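Protein Bug27 (Bordetella pertussis, PDB 2QPQ) is a periplasmic solute-binding protein of the Bug family that probably captures a small solute in a Venus flytrap cleft between two alpha/beta lobes. Local coordinates at residues T22-R27 and A264-S269; E119-A124 and Q219-Y224. All blocks are in the same frame, centred on the assembly; numbering follows the deposited sequence.

In the fold
Running from the N terminus, the chain forms strand 10-14 and then helix 21-35, whose first turns supply one half of contact 1. The other half comes 237 residues later, at the end of helix 257-266 and the turn into strand 269-273, so contact 1 closes a very long loop and joins an early helix to a late helix-to-strand turn. Contact 2, nested inside it, closes a shorter loop, its segments 95 residues apart, and joins helix 117-123 to the loop between strands 196-201 and 227-235, with helix 141-153 packed beside both. The two contacts do not touch: their centres lie about 29 Å apart and their nearest atoms about 15 Å.

Contact 1: T22-R27 and A264-S269; sequences TDMLAR and ADLGYS
The Met24 chain leaves its helix with CG anti to the backbone N (chi1 176°), then bends at chi2 and chi3, which carries its terminal methyl over to Tyr268 and Leu266. Tyr268 comes from the opposite direction, its CG anti to its own carbonyl carbon (chi1 -69°), which sends the ring out toward helix 21-35. Met24 CE comes closest to Tyr268 CE2, at 3.5 Å, and approaches the ring obliquely. The same methyl meets Leu266 CD1 tip to tip at 3.8 Å. A flexible, unbranched methionine suits this place, since one methyl can serve both an aromatic ring and a leucine branch. Leu25, one residue on, adds a looser contact from CD1 to Tyr268 CE1 at 4.5 Å, also oblique to the ring. No hydrogen bond crosses between the segments, and the contact is apolar.

In 264-269, helix 257-266 ends in a Schellman motif: Gly267 takes positive phi (98°), and its N bonds back to Ala264 O at 3.0 Å. A CB there would press on the preceding carbonyl O, so glycine fits. The turn directs Tyr268 toward helix 21-35 before Ser269 enters the sheet beside strand 93-109.

Tyr268 OH also makes a weak hydrogen bond to Ser185 OG, and Thr22 OG1 is hydrogen-bonded to a citrate, probably from the crystallisation liquor, that may mark the ligand pocket. On the helix flank, Arg27 NE forms a salt bridge to Asp23 OD1 at 2.7 Å; this oxygen lies close to the guanidinium plane and is met on its syn side, with NE tilted somewhat out of the carboxylate plane.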
ATOM      1  N   THR A  22       7.282  -0.987  -1.117  1.00 18.12           N
ATOM      2  CA  THR A  22       7.261  -2.442  -1.007  1.00 18.13           C
ATOM      3  C   THR A  22       8.655  -3.033  -1.300  1.00 17.59           C
ATOM      4  O   THR A  22       9.173  -3.861  -0.537  1.00 17.14           O
ATOM      5  CB  THR A  22       6.186  -3.045  -1.945  1.00 18.39           C
ATOM      6  OG1 THR A  22       4.933  -2.442  -1.636  1.00 20.74           O
ATOM      7  CG2 THR A  22       6.062  -4.546  -1.724  1.00 17.78           C
ATOM      8  N   ASP A  23       9.272  -2.566  -2.383  1.00 16.87           N
ATOM      9  CA  ASP A  23      10.623  -3.020  -2.765  1.00 17.63           C
ATOM     10  C   ASP A  23      11.636  -2.554  -1.697  1.00 17.45           C
ATOM     11  O   ASP A  23      12.567  -3.266  -1.340  1.00 17.38           O
ATOM     12  CB  ASP A  23      10.987  -2.433  -4.125  1.00 17.43           C
ATOM     13  CG  ASP A  23      12.434  -2.640  -4.482  1.00 21.32           C
ATOM     14  OD1 ASP A  23      12.776  -3.700  -5.063  1.00 21.15           O
ATOM     15  OD2 ASP A  23      13.241  -1.717  -4.185  1.00 23.81           O
ATOM     16  N   MET A  24      11.449  -1.342  -1.211  1.00 17.42           N
ATOM     17  CA  MET A  24      12.407  -0.760  -0.243  1.00 18.21           C
ATOM     18  C   MET A  24      12.428  -1.634   1.038  1.00 18.21           C
ATOM     19  O   MET A  24      13.493  -1.997   1.557  1.00 17.66           O
ATOM     20  CB  MET A  24      11.967   0.666   0.104  1.00 18.35           C
ATOM     21  CG  MET A  24      12.831   1.350   1.187  1.00 22.59           C
ATOM     22  SD  MET A  24      12.366   1.007   2.901  1.00 27.66           S
ATOM     23  CE  MET A  24      10.921   2.050   3.125  1.00 23.33           C
ATOM     24  N   LEU A  25      11.244  -1.936   1.558  1.00 17.79           N
ATOM     25  CA  LEU A  25      11.132  -2.770   2.743  1.00 18.33           C
ATOM     26  C   LEU A  25      11.649  -4.198   2.527  1.00 19.14           C
ATOM     27  O   LEU A  25      12.350  -4.741   3.383  1.00 18.98           O
ATOM     28  CB  LEU A  25       9.696  -2.781   3.233  1.00 18.76           C
ATOM     29  CG  LEU A  25       9.110  -1.475   3.750  1.00 19.89           C
ATOM     30  CD1 LEU A  25       7.568  -1.577   3.798  1.00 18.80           C
ATOM     31  CD2 LEU A  25       9.717  -1.126   5.150  1.00 19.49           C
ATOM     32  N   ALA A  26      11.284  -4.818   1.406  1.00 19.30           N
ATOM     33  CA  ALA A  26      11.830  -6.139   1.087  1.00 19.43           C
ATOM     34  C   ALA A  26      13.370  -6.129   1.067  1.00 20.05           C
ATOM     35  O   ALA A  26      14.008  -6.989   1.673  1.00 19.76           O
ATOM     36  CB  ALA A  26      11.234  -6.696  -0.256  1.00 18.71           C
ATOM     37  N   ARG A  27      13.965  -5.130   0.424  1.00 20.22           N
ATOM     38  CA  ARG A  27      15.428  -5.042   0.333  1.00 21.70           C
ATOM     39  C   ARG A  27      16.071  -4.713   1.692  1.00 23.02           C
ATOM     40  O   ARG A  27      17.170  -5.231   1.994  1.00 23.77           O
ATOM     41  CB  ARG A  27      15.842  -4.033  -0.772  1.00 21.40           C
ATOM     42  CG  ARG A  27      15.458  -4.563  -2.130  1.00 22.13           C
ATOM     43  CD  ARG A  27      15.839  -3.676  -3.276  1.00 24.08           C
ATOM     44  NE  ARG A  27      15.400  -4.304  -4.534  1.00 24.87           N
ATOM     45  CZ  ARG A  27      16.075  -5.236  -5.195  1.00 25.99           C
ATOM     46  NH1 ARG A  27      17.262  -5.662  -4.732  1.00 26.35           N
ATOM     47  NH2 ARG A  27      15.574  -5.728  -6.328  1.00 23.54           N
ATOM     48  N   ALA A 264      10.401   5.706  10.213  1.00 29.47           N
ATOM     49  CA  ALA A 264       9.642   6.806  10.772  1.00 30.71           C
ATOM     50  C   ALA A 264       9.947   8.077  10.005  1.00 31.55           C
ATOM     51  O   ALA A 264       9.035   8.858   9.725  1.00 32.53           O
ATOM     52  CB  ALA A 264       9.951   6.998  12.255  1.00 30.96           C
ATOM     53  N   ASP A 265      11.226   8.274   9.666  1.00 31.75           N
ATOM     54  CA  ASP A 265      11.673   9.488   8.978  1.00 32.17           C
ATOM     55  C   ASP A 265      10.969   9.604   7.635  1.00 31.92           C
ATOM     56  O   ASP A 265      10.736  10.713   7.161  1.00 32.16           O
ATOM     57  CB  ASP A 265      13.179   9.446   8.722  1.00 32.67           C
ATOM     58  CG  ASP A 265      14.015   9.757   9.973  1.00 34.61           C
ATOM     59  OD1 ASP A 265      13.463  10.075  11.050  1.00 36.33           O
ATOM     60  OD2 ASP A 265      15.250   9.678   9.851  1.00 37.93           O
ATOM     61  N   LEU A 266      10.693   8.446   7.019  1.00 31.21           N
ATOM     62  CA  LEU A 266       9.976   8.336   5.734  1.00 30.50           C
ATOM     63  C   LEU A 266       8.461   8.468   5.818  1.00 29.80           C
ATOM     64  O   LEU A 266       7.800   8.694   4.825  1.00 31.61           O
ATOM     65  CB  LEU A 266      10.337   7.025   5.027  1.00 30.86           C
ATOM     66  CG  LEU A 266      11.743   6.948   4.460  1.00 30.27           C
ATOM     67  CD1 LEU A 266      12.070   5.571   3.950  1.00 30.14           C
ATOM     68  CD2 LEU A 266      11.868   7.958   3.355  1.00 31.60           C
ATOM     69  N   GLY A 267       7.890   8.350   6.995  1.00 28.82           N
ATOM     70  CA  GLY A 267       6.453   8.482   7.113  1.00 27.90           C
ATOM     71  C   GLY A 267       5.764   7.136   7.148  1.00 27.24           C
ATOM     72  O   GLY A 267       4.520   7.091   7.110  1.00 26.43           O
ATOM     73  N   TYR A 268       6.563   6.053   7.239  1.00 26.57           N
ATOM     74  CA  TYR A 268       6.020   4.698   7.546  1.00 26.36           C
ATOM     75  C   TYR A 268       5.719   4.559   9.013  1.00 27.25           C
ATOM     76  O   TYR A 268       6.445   5.085   9.870  1.00 27.79           O
ATOM     77  CB  TYR A 268       6.981   3.574   7.128  1.00 26.82           C
ATOM     78  CG  TYR A 268       7.099   3.472   5.651  1.00 28.52           C
ATOM     79  CD1 TYR A 268       6.173   2.728   4.916  1.00 30.01           C
ATOM     80  CD2 TYR A 268       8.081   4.176   4.968  1.00 29.02           C
ATOM     81  CE1 TYR A 268       6.244   2.674   3.520  1.00 30.11           C
ATOM     82  CE2 TYR A 268       8.166   4.134   3.610  1.00 29.86           C
ATOM     83  CZ  TYR A 268       7.246   3.363   2.887  1.00 30.15           C
ATOM     84  OH  TYR A 268       7.320   3.329   1.529  1.00 30.47           O
ATOM     85  N   SER A 269       4.623   3.875   9.302  1.00 25.77           N
ATOM     86  CA  SER A 269       4.273   3.531  10.647  1.00 25.79           C
ATOM     87  C   SER A 269       4.703   2.074  10.794  1.00 25.31           C
ATOM     88  O   SER A 269       4.250   1.202  10.063  1.00 23.93           O
ATOM     89  CB  SER A 269       2.772   3.716  10.807  1.00 26.00           C
ATOM     90  OG  SER A 269       2.412   3.415  12.129  1.00 32.32           O
TER

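Contact 2: E119-A124 and Q219-Y224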
ATOM      1  N   GLU A 119     -13.530  21.746   0.842  1.00 27.55           N
ATOM      2  CA  GLU A 119     -13.596  22.523  -0.391  1.00 28.65           C
ATOM      3  C   GLU A 119     -13.525  21.635  -1.628  1.00 27.71           C
ATOM      4  O   GLU A 119     -14.221  21.880  -2.617  1.00 28.09           O
ATOM      5  CB  GLU A 119     -12.479  23.581  -0.408  1.00 28.08           C
ATOM      6  CG  GLU A 119     -12.794  24.785   0.518  1.00 30.85           C
ATOM      7  CD  GLU A 119     -11.652  25.769   0.681  1.00 31.76           C
ATOM      8  OE1 GLU A 119     -10.696  25.745  -0.127  1.00 33.81           O
ATOM      9  OE2 GLU A 119     -11.724  26.610   1.618  1.00 36.14           O
ATOM     10  N   LEU A 120     -12.675  20.616  -1.571  1.00 26.76           N
ATOM     11  CA  LEU A 120     -12.539  19.668  -2.689  1.00 26.68           C
ATOM     12  C   LEU A 120     -13.854  18.907  -2.895  1.00 26.58           C
ATOM     13  O   LEU A 120     -14.369  18.805  -4.017  1.00 26.34           O
ATOM     14  CB  LEU A 120     -11.387  18.671  -2.396  1.00 26.06           C
ATOM     15  CG  LEU A 120     -11.253  17.495  -3.374  1.00 27.05           C
ATOM     16  CD1 LEU A 120     -10.735  18.049  -4.691  1.00 26.09           C
ATOM     17  CD2 LEU A 120     -10.343  16.376  -2.850  1.00 26.70           C
ATOM     18  N   MET A 121     -14.385  18.371  -1.798  1.00 27.18           N
ATOM     19  CA  MET A 121     -15.626  17.600  -1.832  1.00 27.79           C
ATOM     20  C   MET A 121     -16.830  18.428  -2.322  1.00 27.90           C
ATOM     21  O   MET A 121     -17.621  17.940  -3.112  1.00 28.70           O
ATOM     22  CB  MET A 121     -15.900  16.930  -0.489  1.00 27.50           C
ATOM     23  CG  MET A 121     -14.897  15.844  -0.111  1.00 27.04           C
ATOM     24  SD  MET A 121     -15.256  15.076   1.478  1.00 28.95           S
ATOM     25  CE  MET A 121     -15.115  16.440   2.635  1.00 26.20           C
ATOM     26  N   ALA A 122     -16.945  19.672  -1.856  1.00 28.93           N
ATOM     27  CA  ALA A 122     -17.919  20.645  -2.386  1.00 28.72           C
ATOM     28  C   ALA A 122     -17.754  20.796  -3.904  1.00 28.78           C
ATOM     29  O   ALA A 122     -18.728  20.687  -4.632  1.00 29.20           O
ATOM     30  CB  ALA A 122     -17.758  22.023  -1.677  1.00 28.39           C
ATOM     31  N   ALA A 123     -16.509  21.000  -4.373  1.00 28.10           N
ATOM     32  CA  ALA A 123     -16.227  21.188  -5.797  1.00 27.84           C
ATOM     33  C   ALA A 123     -16.664  19.984  -6.622  1.00 27.37           C
ATOM     34  O   ALA A 123     -17.100  20.117  -7.766  1.00 26.33           O
ATOM     35  CB  ALA A 123     -14.729  21.451  -6.005  1.00 28.42           C
ATOM     36  N   ALA A 124     -16.563  18.802  -6.027  1.00 27.61           N
ATOM     37  CA  ALA A 124     -16.860  17.553  -6.729  1.00 28.16           C
ATOM     38  C   ALA A 124     -18.221  16.935  -6.405  1.00 29.20           C
ATOM     39  O   ALA A 124     -18.515  15.832  -6.865  1.00 27.04           O
ATOM     40  CB  ALA A 124     -15.710  16.516  -6.497  1.00 27.57           C
ATOM     41  N   GLN A 219     -12.973  14.914   8.720  1.00 34.58           N
ATOM     42  CA  GLN A 219     -13.424  16.014   7.844  1.00 34.12           C
ATOM     43  C   GLN A 219     -14.810  16.001   7.125  1.00 35.08           C
ATOM     44  O   GLN A 219     -14.867  16.425   5.987  1.00 36.04           O
ATOM     45  CB  GLN A 219     -12.333  16.320   6.763  1.00 34.01           C
ATOM     46  CG  GLN A 219     -10.981  16.735   7.321  1.00 33.45           C
ATOM     47  CD  GLN A 219      -9.972  17.121   6.254  1.00 32.84           C
ATOM     48  OE1 GLN A 219      -9.107  16.319   5.878  1.00 31.48           O
ATOM     49  NE2 GLN A 219     -10.063  18.340   5.777  1.00 29.44           N
ATOM     50  N   GLY A 220     -15.934  15.516   7.652  1.00 35.12           N
ATOM     51  CA  GLY A 220     -16.116  14.342   8.381  1.00 34.54           C
ATOM     52  C   GLY A 220     -16.745  13.396   7.357  1.00 34.04           C
ATOM     53  O   GLY A 220     -17.841  13.601   6.806  1.00 34.29           O
ATOM     54  N   VAL A 221     -15.991  12.365   7.070  1.00 33.27           N
ATOM     55  CA  VAL A 221     -16.462  11.239   6.305  1.00 32.38           C
ATOM     56  C   VAL A 221     -16.254  10.128   7.305  1.00 32.52           C
ATOM     57  O   VAL A 221     -15.246   9.439   7.288  1.00 32.07           O
ATOM     58  CB  VAL A 221     -15.578  11.043   5.041  1.00 31.58           C
ATOM     59  CG1 VAL A 221     -16.087   9.871   4.204  1.00 31.22           C
ATOM     60  CG2 VAL A 221     -15.497  12.353   4.234  1.00 29.75           C
ATOM     61  N   ALA A 222     -17.199   9.985   8.224  1.00 33.88           N
ATOM     62  CA  ALA A 222     -17.041   9.042   9.340  1.00 34.07           C
ATOM     63  C   ALA A 222     -16.817   7.605   8.881  1.00 33.62           C
ATOM     64  O   ALA A 222     -17.435   7.145   7.907  1.00 34.63           O
ATOM     65  CB  ALA A 222     -18.258   9.114  10.273  1.00 33.98           C
ATOM     66  N   GLY A 223     -15.934   6.892   9.574  1.00 32.74           N
ATOM     67  CA  GLY A 223     -15.675   5.502   9.219  1.00 32.27           C
ATOM     68  C   GLY A 223     -14.679   5.288   8.070  1.00 31.52           C
ATOM     69  O   GLY A 223     -14.288   4.153   7.776  1.00 30.98           O
ATOM     70  N   TYR A 224     -14.269   6.376   7.428  1.00 30.75           N
ATOM     71  CA  TYR A 224     -13.298   6.304   6.318  1.00 29.47           C
ATOM     72  C   TYR A 224     -11.909   5.951   6.847  1.00 29.22           C
ATOM     73  O   TYR A 224     -11.380   6.629   7.708  1.00 28.55           O
ATOM     74  CB  TYR A 224     -13.242   7.650   5.586  1.00 27.84           C
ATOM     75  CG  TYR A 224     -12.341   7.650   4.355  1.00 27.42           C
ATOM     76  CD1 TYR A 224     -10.954   7.548   4.479  1.00 24.11           C
ATOM     77  CD2 TYR A 224     -12.884   7.733   3.073  1.00 26.41           C
ATOM     78  CE1 TYR A 224     -10.107   7.519   3.340  1.00 24.70           C
ATOM     79  CE2 TYR A 224     -12.043   7.738   1.934  1.00 26.81           C
ATOM     80  CZ  TYR A 224     -10.671   7.622   2.075  1.00 26.11           C
ATOM     81  OH  TYR A 224      -9.857   7.622   0.937  1.00 25.67           O
TER
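Met121 lays its thioether against the Val221 side chain, SD meeting CG2 at 3.9 Å, and the two chains cross obliquely. The Met121 chain runs straight through chi2 and then bends at chi3 (-62°), bringing its terminal methyl beside the backbone of Gln219, where CE lies 3.4 Å from Gln219 O. This is a van der Waals contact between a methyl and a carbonyl oxygen, and no hydrogen bond joins the two segments. Methionine suits the position because its long, pliable chain can span the gap from a helix to an irregular loop: the nearest CA atoms, those of Met121 and Gln219, are 10.0 Å apart. Valine offers a compact branched surface, with CG2 on the side that faces the sulfur.

Within the alpha/beta fold, the contact brings helix 117-123 against the loop that links strand 196-201 to strand 227-235. In its later part this loop has a cis peptide bond between Gln219 and Gly220, then passes through a type II beta turn from Val221 to Tyr224, closed by Tyr224 N to Val221 O at 3.2 Å. Gly223 occupies the third position of that turn with positive phi (83°), where a CB would crowd the preceding carbonyl O. Helix 141-153 borders the contact: Met121 also packs on its Leu149 and Ala153, while Val221 rests on Ser152. Farther along the loop, Tyr224 OH hydrogen-bonds to Ala145 O of that same helix.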